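Local coordinates for hypothetical protein Cgl3021 (Corynebacterium glutamicum, PDB 2NSF) that probably catalyses the mycothiol-dependent isomerisation of maleylpyruvate and binds a zinc ion, at residues 192-197 with 256-260; 84-88 with 131-136; 225-231 with 246-251. All coordinates share one frame; numbering follows the deposited sequence.

Two of the three contacts are partly buried and one lies at the surface, and their chemistry differs accordingly. Contact 1, partly buried, fastens the C-terminal tail to helix 183-199 mainly through two tryptophan faces, with a water bridge and a weak N-H bond as polar links. Contact 2, also partly buried, sits on the far side of the chain's centre, about 31 Å from contact 1 between centres, and joins helices 66-89 and 114-133 through a methionine and an asparagine. Contact 3 is a surface contact in which backbone bonds pair strands 226-230 and 247-249. Contacts 1 and 3 share the C-terminal domain, the tail of contact 1 following the edge strand of contact 3; contact 2 belongs to the N-terminal domain.

Contact 1 (192-197 with 256-260); sequences EITQKW and EPPRW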
# COMPACT_ATOMS: atom_id res chain seq x y z
N GLU A 192 7.89 7.33 3.84
CA GLU A 192 6.85 6.96 4.80
C GLU A 192 7.23 5.78 5.68
O GLU A 192 7.03 5.82 6.90
CB GLU A 192 5.54 6.64 4.08
CG GLU A 192 4.38 6.46 5.04
CD GLU A 192 3.07 6.20 4.33
OE1 GLU A 192 2.83 5.04 3.93
OE2 GLU A 192 2.30 7.17 4.15
N ILE A 193 7.74 4.72 5.07
CA ILE A 193 8.11 3.55 5.85
C ILE A 193 9.19 3.88 6.88
O ILE A 193 9.09 3.48 8.04
CB ILE A 193 8.63 2.42 4.94
CG1 ILE A 193 7.49 1.93 4.03
CG2 ILE A 193 9.17 1.27 5.78
CD1 ILE A 193 7.92 0.89 3.00
N THR A 194 10.21 4.62 6.47
CA THR A 194 11.27 4.97 7.40
C THR A 194 10.79 5.99 8.43
O THR A 194 11.29 6.01 9.56
CB THR A 194 12.55 5.45 6.66
OG1 THR A 194 12.23 6.54 5.79
CG2 THR A 194 13.13 4.31 5.85
N GLN A 195 9.82 6.81 8.05
CA GLN A 195 9.27 7.79 9.00
C GLN A 195 8.49 7.01 10.05
O GLN A 195 8.55 7.32 11.24
CB GLN A 195 8.34 8.76 8.28
CG GLN A 195 9.06 9.88 7.53
CD GLN A 195 8.16 10.62 6.58
OE1 GLN A 195 7.00 10.23 6.39
NE2 GLN A 195 8.67 11.68 5.97
N LYS A 196 7.76 5.99 9.60
CA LYS A 196 6.99 5.17 10.53
C LYS A 196 7.94 4.49 11.51
O LYS A 196 7.71 4.53 12.72
CB LYS A 196 6.15 4.13 9.79
CG LYS A 196 5.16 3.40 10.69
CD LYS A 196 4.21 2.50 9.92
CE LYS A 196 3.13 1.95 10.84
NZ LYS A 196 2.14 1.10 10.11
N TRP A 197 9.00 3.87 11.00
CA TRP A 197 9.97 3.20 11.87
C TRP A 197 10.55 4.20 12.87
O TRP A 197 10.68 3.90 14.06
CB TRP A 197 11.13 2.61 11.07
CG TRP A 197 10.76 1.48 10.15
CD1 TRP A 197 9.61 0.74 10.17
CD2 TRP A 197 11.56 0.95 9.09
NE1 TRP A 197 9.65 -0.23 9.19
CE2 TRP A 197 10.84 -0.12 8.51
CE3 TRP A 197 12.83 1.27 8.57
CZ2 TRP A 197 11.34 -0.87 7.44
CZ3 TRP A 197 13.33 0.52 7.50
CH2 TRP A 197 12.58 -0.53 6.95
N GLU A 256 17.33 -8.11 8.88
CA GLU A 256 15.90 -8.14 8.60
C GLU A 256 15.39 -6.78 9.04
O GLU A 256 15.67 -6.33 10.16
CB GLU A 256 15.21 -9.26 9.36
CG GLU A 256 15.33 -10.61 8.66
CD GLU A 256 14.89 -10.53 7.21
OE1 GLU A 256 13.71 -10.24 6.95
OE2 GLU A 256 15.74 -10.76 6.32
N PRO A 257 14.66 -6.09 8.16
CA PRO A 257 14.13 -4.77 8.50
C PRO A 257 13.00 -4.82 9.51
O PRO A 257 12.40 -5.87 9.74
CB PRO A 257 13.66 -4.25 7.15
CG PRO A 257 13.12 -5.50 6.52
CD PRO A 257 14.21 -6.51 6.82
N PRO A 258 12.71 -3.67 10.14
CA PRO A 258 11.63 -3.61 11.12
C PRO A 258 10.35 -3.92 10.35
O PRO A 258 10.26 -3.65 9.15
CB PRO A 258 11.67 -2.16 11.60
CG PRO A 258 13.11 -1.81 11.46
CD PRO A 258 13.49 -2.42 10.14
N ARG A 259 9.36 -4.47 11.03
CA ARG A 259 8.09 -4.81 10.40
C ARG A 259 7.35 -3.58 9.84
O ARG A 259 7.50 -2.46 10.35
CB ARG A 259 7.20 -5.53 11.40
CG ARG A 259 7.02 -4.75 12.69
CD ARG A 259 6.43 -5.59 13.81
NE ARG A 259 7.23 -6.79 14.07
CZ ARG A 259 7.03 -7.61 15.09
NH1 ARG A 259 6.06 -7.37 15.96
NH2 ARG A 259 7.80 -8.68 15.25
N TRP A 260 6.57 -3.81 8.79
CA TRP A 260 5.73 -2.83 8.10
C TRP A 260 4.64 -3.61 7.44
O TRP A 260 3.73 -4.20 8.06
CB TRP A 260 6.50 -2.09 6.99
CG TRP A 260 5.72 -0.93 6.38
CD1 TRP A 260 5.48 0.26 6.99
CD2 TRP A 260 5.09 -0.86 5.08
NE1 TRP A 260 4.74 1.07 6.16
CE2 TRP A 260 4.48 0.42 4.99
CE3 TRP A 260 4.97 -1.74 4.00
CZ2 TRP A 260 3.78 0.83 3.86
CZ3 TRP A 260 4.25 -1.32 2.86
CH2 TRP A 260 3.67 -0.04 2.81
O HOH W 1 3.04 3.40 6.42
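Glu192 OE1 accepts a hydrogen bond of 3.0 Å from water 1, and the same water accepts one from Trp260 NE1 at 2.9 Å; this water lies in the indole plane, at its edge. The carboxylate is gripped by more than this water, since OE1 also forms a salt bridge with Arg163 and OE2 takes the indole N-H of Trp159. The water therefore ties the last modelled residue into a network that joins helix 183-199 to helix 156-171.

Over one face of Trp260 lies Ile193, whose CG1 stands 3.6 Å from the centroid of the five-membered ring in a CH-pi contact only 16° off the ring normal. CG1 is placed there by a chi1 of -65°, which sets it anti to the carbonyl carbon. The extended chain of Lys196 passes the indole edge near its plane, with CD 3.9 Å from Trp260 CD1.

One turn on from Ile193, Trp197 offers a face to Pro258, and CD of that proline sits 3.7 Å from the centroid of the six-membered ring, almost straight above it. The other face of this indole is covered by Ile193 CG2, so the two branches of one isoleucine serve both tryptophans. At the edge, Trp197 NE1 makes a weak, bent hydrogen bond to Arg259 O, 3.3 Å long with an angle of 136° at the hydrogen. Leu206 and Ala239 pack on Trp197 from the strand and helix of the same domain.

Dispersion over two aromatic faces thus probably carries much of the tail's hold on the helix, while the water links the indole N-H to the carboxylate, probably helping to orient a ring that lies about 8 Å from the zinc ion, side chain to metal.

Contact 2 (84-88 with 131-136); sequences MHWAN and AWRETS
Met84 and Trp132 meet at about a right angle, and the sulfur of the methionine lies at the indole edge, in its plane. SD is 4.8 Å from the centroid of the five-membered ring and 84° off the ring normal, a Met-aromatic contact made through the pyrrole side, where NE1 and CD1 are the atoms approached. Met84 CG comes in obliquely beside the sulfur, 3.8 Å from Trp132 CD1. The indole N-H itself is engaged by Thr157 OG1 on helix 156-171.

Bends at both chi2 and chi3 of the thioether chain bring its methyl group over to Thr135 while it stays near the indole edge. CE rests 3.3 Å from Thr135 OG1 and 3.8 Å from Thr135 CG2, again with the two side chains crossing at about a right angle. Nearer the backbones, Met84 CB faces Ala131 CB at 4.2 Å, consistent with close approach of the helices, the CA atoms of Met84 and Ala131 being 6.5 Å apart.

The contact joins the C-terminal ends of helices 66-89 and 114-133 in the N-terminal helical domain; helix 66-89 also carries the zinc ligand His72. Past the end of helix 114-133, Thr135 turns its hydroxyl back on the last turn, donating to Ala131 O over 2.6 Å. The donor is tilted 29° from the carbonyl plane. On helix 66-89, the side chain of Asn88 lies across Thr135 and extends to the start of Ser136.

Chemically, the contact divides into an apolar inner part, where a bent thioether fits between indole and threonine, and a polar outer part, where the threonine hydroxyl satisfies a carbonyl of the final turn.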
# COMPACT_ATOMS: atom_id res chain seq x y z
N MET A 84 -14.55 8.44 2.53
CA MET A 84 -15.03 9.44 1.59
C MET A 84 -16.46 9.85 1.93
O MET A 84 -16.85 11.00 1.73
CB MET A 84 -14.95 8.93 0.15
CG MET A 84 -13.53 8.71 -0.36
SD MET A 84 -12.37 10.03 0.11
CE MET A 84 -13.15 11.47 -0.59
N HIS A 85 -17.25 8.91 2.46
CA HIS A 85 -18.63 9.23 2.85
C HIS A 85 -18.58 10.15 4.06
O HIS A 85 -19.33 11.12 4.15
CB HIS A 85 -19.40 7.95 3.19
CG HIS A 85 -20.79 8.20 3.68
ND1 HIS A 85 -21.09 8.34 5.02
CD2 HIS A 85 -21.95 8.37 3.01
CE1 HIS A 85 -22.39 8.59 5.15
NE2 HIS A 85 -22.93 8.62 3.95
N TRP A 86 -17.68 9.83 4.98
CA TRP A 86 -17.48 10.63 6.19
C TRP A 86 -17.11 12.05 5.74
O TRP A 86 -17.64 13.04 6.25
CB TRP A 86 -16.34 10.00 6.99
CG TRP A 86 -15.89 10.72 8.25
CD1 TRP A 86 -16.26 11.96 8.68
CD2 TRP A 86 -14.94 10.23 9.20
NE1 TRP A 86 -15.60 12.28 9.84
CE2 TRP A 86 -14.78 11.23 10.18
CE3 TRP A 86 -14.20 9.04 9.32
CZ2 TRP A 86 -13.92 11.08 11.28
CZ3 TRP A 86 -13.35 8.89 10.40
CH2 TRP A 86 -13.21 9.91 11.37
N ALA A 87 -16.20 12.13 4.78
CA ALA A 87 -15.74 13.41 4.26
C ALA A 87 -16.84 14.24 3.60
O ALA A 87 -16.95 15.44 3.84
CB ALA A 87 -14.60 13.19 3.28
N ASN A 88 -17.65 13.60 2.76
CA ASN A 88 -18.71 14.29 2.05
C ASN A 88 -19.96 14.60 2.87
O ASN A 88 -20.70 15.54 2.55
CB ASN A 88 -19.12 13.51 0.80
CG ASN A 88 -18.05 13.54 -0.28
OD1 ASN A 88 -17.28 12.59 -0.43
ND2 ASN A 88 -17.99 14.63 -1.03
N ALA A 131 -17.12 7.32 -5.73
CA ALA A 131 -17.03 8.10 -4.50
C ALA A 131 -16.07 9.27 -4.70
O ALA A 131 -16.36 10.40 -4.30
CB ALA A 131 -16.56 7.22 -3.34
N TRP A 132 -14.92 8.99 -5.31
CA TRP A 132 -13.94 10.04 -5.56
C TRP A 132 -14.45 11.07 -6.57
O TRP A 132 -14.29 12.27 -6.36
CB TRP A 132 -12.63 9.45 -6.08
CG TRP A 132 -11.81 8.76 -5.03
CD1 TRP A 132 -11.75 9.08 -3.70
CD2 TRP A 132 -10.86 7.71 -5.23
NE1 TRP A 132 -10.83 8.28 -3.06
CE2 TRP A 132 -10.26 7.43 -3.98
CE3 TRP A 132 -10.45 6.97 -6.35
CZ2 TRP A 132 -9.27 6.45 -3.81
CZ3 TRP A 132 -9.47 5.99 -6.19
CH2 TRP A 132 -8.89 5.74 -4.93
N ARG A 133 -15.05 10.60 -7.65
CA ARG A 133 -15.56 11.50 -8.69
C ARG A 133 -16.63 12.45 -8.18
O ARG A 133 -16.73 13.59 -8.65
CB ARG A 133 -16.12 10.70 -9.87
CG ARG A 133 -15.10 9.90 -10.65
CD ARG A 133 -15.55 9.70 -12.10
NE ARG A 133 -16.95 9.29 -12.19
CZ ARG A 133 -17.59 9.06 -13.34
NH1 ARG A 133 -16.96 9.21 -14.50
NH2 ARG A 133 -18.86 8.69 -13.32
N GLU A 134 -17.44 12.00 -7.23
CA GLU A 134 -18.52 12.84 -6.70
C GLU A 134 -18.15 13.62 -5.45
O GLU A 134 -19.01 14.28 -4.86
CB GLU A 134 -19.76 11.98 -6.44
CG GLU A 134 -20.16 11.13 -7.64
CD GLU A 134 -21.51 10.45 -7.46
OE1 GLU A 134 -21.84 10.08 -6.31
OE2 GLU A 134 -22.22 10.26 -8.46
N THR A 135 -16.89 13.56 -5.05
CA THR A 135 -16.43 14.28 -3.86
C THR A 135 -16.29 15.77 -4.14
O THR A 135 -15.70 16.18 -5.14
CB THR A 135 -15.07 13.72 -3.38
OG1 THR A 135 -15.25 12.37 -2.92
CG2 THR A 135 -14.50 14.56 -2.24
N SER A 136 -16.84 16.59 -3.24
CA SER A 136 -16.78 18.04 -3.39
C SER A 136 -15.40 18.58 -3.05
O SER A 136 -14.62 17.93 -2.36
CB SER A 136 -17.82 18.71 -2.49
OG SER A 136 -17.55 18.48 -1.12

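Contact 3 (225-231 with 246-251); sequences EVVVSGS and GVTSST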
# COMPACT_ATOMS: atom_id res chain seq x y z
N GLU A 225 25.86 2.40 12.57
CA GLU A 225 25.19 2.62 11.31
C GLU A 225 25.32 1.43 10.37
O GLU A 225 26.40 0.86 10.22
CB GLU A 225 25.74 3.86 10.62
CG GLU A 225 25.05 4.17 9.31
CD GLU A 225 25.78 5.21 8.48
OE1 GLU A 225 26.91 4.93 8.03
OE2 GLU A 225 25.21 6.29 8.27
N VAL A 226 24.21 1.05 9.77
CA VAL A 226 24.18 -0.04 8.80
C VAL A 226 23.43 0.54 7.61
O VAL A 226 22.26 0.89 7.71
CB VAL A 226 23.43 -1.27 9.33
CG1 VAL A 226 23.36 -2.35 8.24
CG2 VAL A 226 24.13 -1.81 10.56
N VAL A 227 24.13 0.67 6.48
CA VAL A 227 23.53 1.22 5.28
C VAL A 227 23.13 0.12 4.30
O VAL A 227 23.98 -0.66 3.85
CB VAL A 227 24.50 2.18 4.57
CG1 VAL A 227 23.81 2.83 3.37
CG2 VAL A 227 24.98 3.24 5.54
N VAL A 228 21.84 0.05 4.00
CA VAL A 228 21.32 -0.92 3.05
C VAL A 228 21.05 -0.11 1.79
O VAL A 228 20.18 0.76 1.79
CB VAL A 228 20.02 -1.56 3.56
CG1 VAL A 228 19.40 -2.45 2.48
CG2 VAL A 228 20.31 -2.38 4.81
N SER A 229 21.78 -0.40 0.72
CA SER A 229 21.63 0.37 -0.50
C SER A 229 21.26 -0.42 -1.76
O SER A 229 21.46 -1.63 -1.84
CB SER A 229 22.92 1.15 -0.77
OG SER A 229 24.01 0.25 -0.92
N GLY A 230 20.74 0.31 -2.73
CA GLY A 230 20.35 -0.27 -4.00
C GLY A 230 19.57 0.77 -4.78
O GLY A 230 19.66 1.96 -4.46
N SER A 231 18.84 0.35 -5.80
CA SER A 231 18.04 1.30 -6.56
C SER A 231 16.82 1.57 -5.68
O SER A 231 16.60 0.88 -4.69
CB SER A 231 17.58 0.69 -7.88
OG SER A 231 16.71 -0.42 -7.66
N GLY A 246 17.36 -6.97 -3.97
CA GLY A 246 17.78 -5.75 -4.64
C GLY A 246 18.67 -4.82 -3.83
O GLY A 246 18.88 -3.67 -4.21
N VAL A 247 19.21 -5.31 -2.71
CA VAL A 247 20.05 -4.46 -1.87
C VAL A 247 21.28 -5.17 -1.31
O VAL A 247 21.37 -6.39 -1.32
CB VAL A 247 19.24 -3.92 -0.67
CG1 VAL A 247 18.01 -3.17 -1.16
CG2 VAL A 247 18.83 -5.06 0.24
N THR A 248 22.23 -4.37 -0.83
CA THR A 248 23.45 -4.90 -0.21
C THR A 248 23.68 -4.09 1.06
O THR A 248 23.11 -3.01 1.22
CB THR A 248 24.70 -4.76 -1.11
OG1 THR A 248 24.94 -3.38 -1.41
CG2 THR A 248 24.50 -5.54 -2.41
N SER A 249 24.50 -4.62 1.97
CA SER A 249 24.77 -3.96 3.24
C SER A 249 26.21 -3.47 3.37
O SER A 249 27.14 -4.11 2.89
CB SER A 249 24.46 -4.91 4.40
OG SER A 249 24.86 -4.34 5.64
N SER A 250 26.37 -2.34 4.04
CA SER A 250 27.69 -1.75 4.25
C SER A 250 28.52 -2.61 5.20
O SER A 250 29.74 -2.45 5.28
CB SER A 250 27.53 -0.34 4.84
OG SER A 250 26.85 -0.40 6.08
N THR A 251 27.86 -3.53 5.90
CA THR A 251 28.54 -4.43 6.83
C THR A 251 28.70 -5.82 6.23
O THR A 251 29.17 -6.74 6.90
CB THR A 251 27.77 -4.57 8.15
OG1 THR A 251 26.48 -5.13 7.89
CG2 THR A 251 27.61 -3.21 8.82
O HOH W 2 28.14 0.54 8.24
O HOH W 3 23.69 -2.37 -3.81
O HOH W 4 18.61 -2.41 -6.50
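Ser229 and Thr248 exchange two backbone hydrogen bonds, each 3.0 Å long, from Ser229 N to Thr248 O and from Thr248 N to Ser229 O. They form the hydrogen-bonded pair of two antiparallel strands. Further along, Ser250 N donates to Val227 O over 2.9 Å, but the return bond is made by a side chain: Val227 N gives a nearly straight bond of 168° to Ser250 OG. A chi1 of 60° places that hydroxyl between its own backbone N and carbonyl carbon, from where it takes over the role of a strand carbonyl just as the ladder ends.

Waters extend the pairing. Water 2 donates to Glu225 O and is also bonded to Ser250 OG, water 3 links Ser229 O with Thr248 OG1, and water 4 joins Ser231 N to Gly246 O. At the end of the strand, Ser249 OG and Thr251 OG1 share a 2.9 Å hydrogen bond in which either could donate, and Ser249 OG is also bonded to Glu253 O.

Between these bonds, Val228 and Ser249 form a non-hydrogen-bonded pair. Val228 CG1, anti to the backbone N at a chi1 of 173°, presses on Val247, approaching its CB and CG2 to 3.5 Å each, a tight apolar fit. Tyr238 of helix 232-239 touches both valines, so this face packs against the helix connecting the strands.

Ser231, right before helix 232-239, is its N-cap, with OG bonded to Gly234 N. Strand 226-230 also runs parallel to 206-210, while 247-249 pairs antiparallel at the outer edge, completing a four-stranded mixed sheet of order 2-1-3-4 in the C-terminal domain.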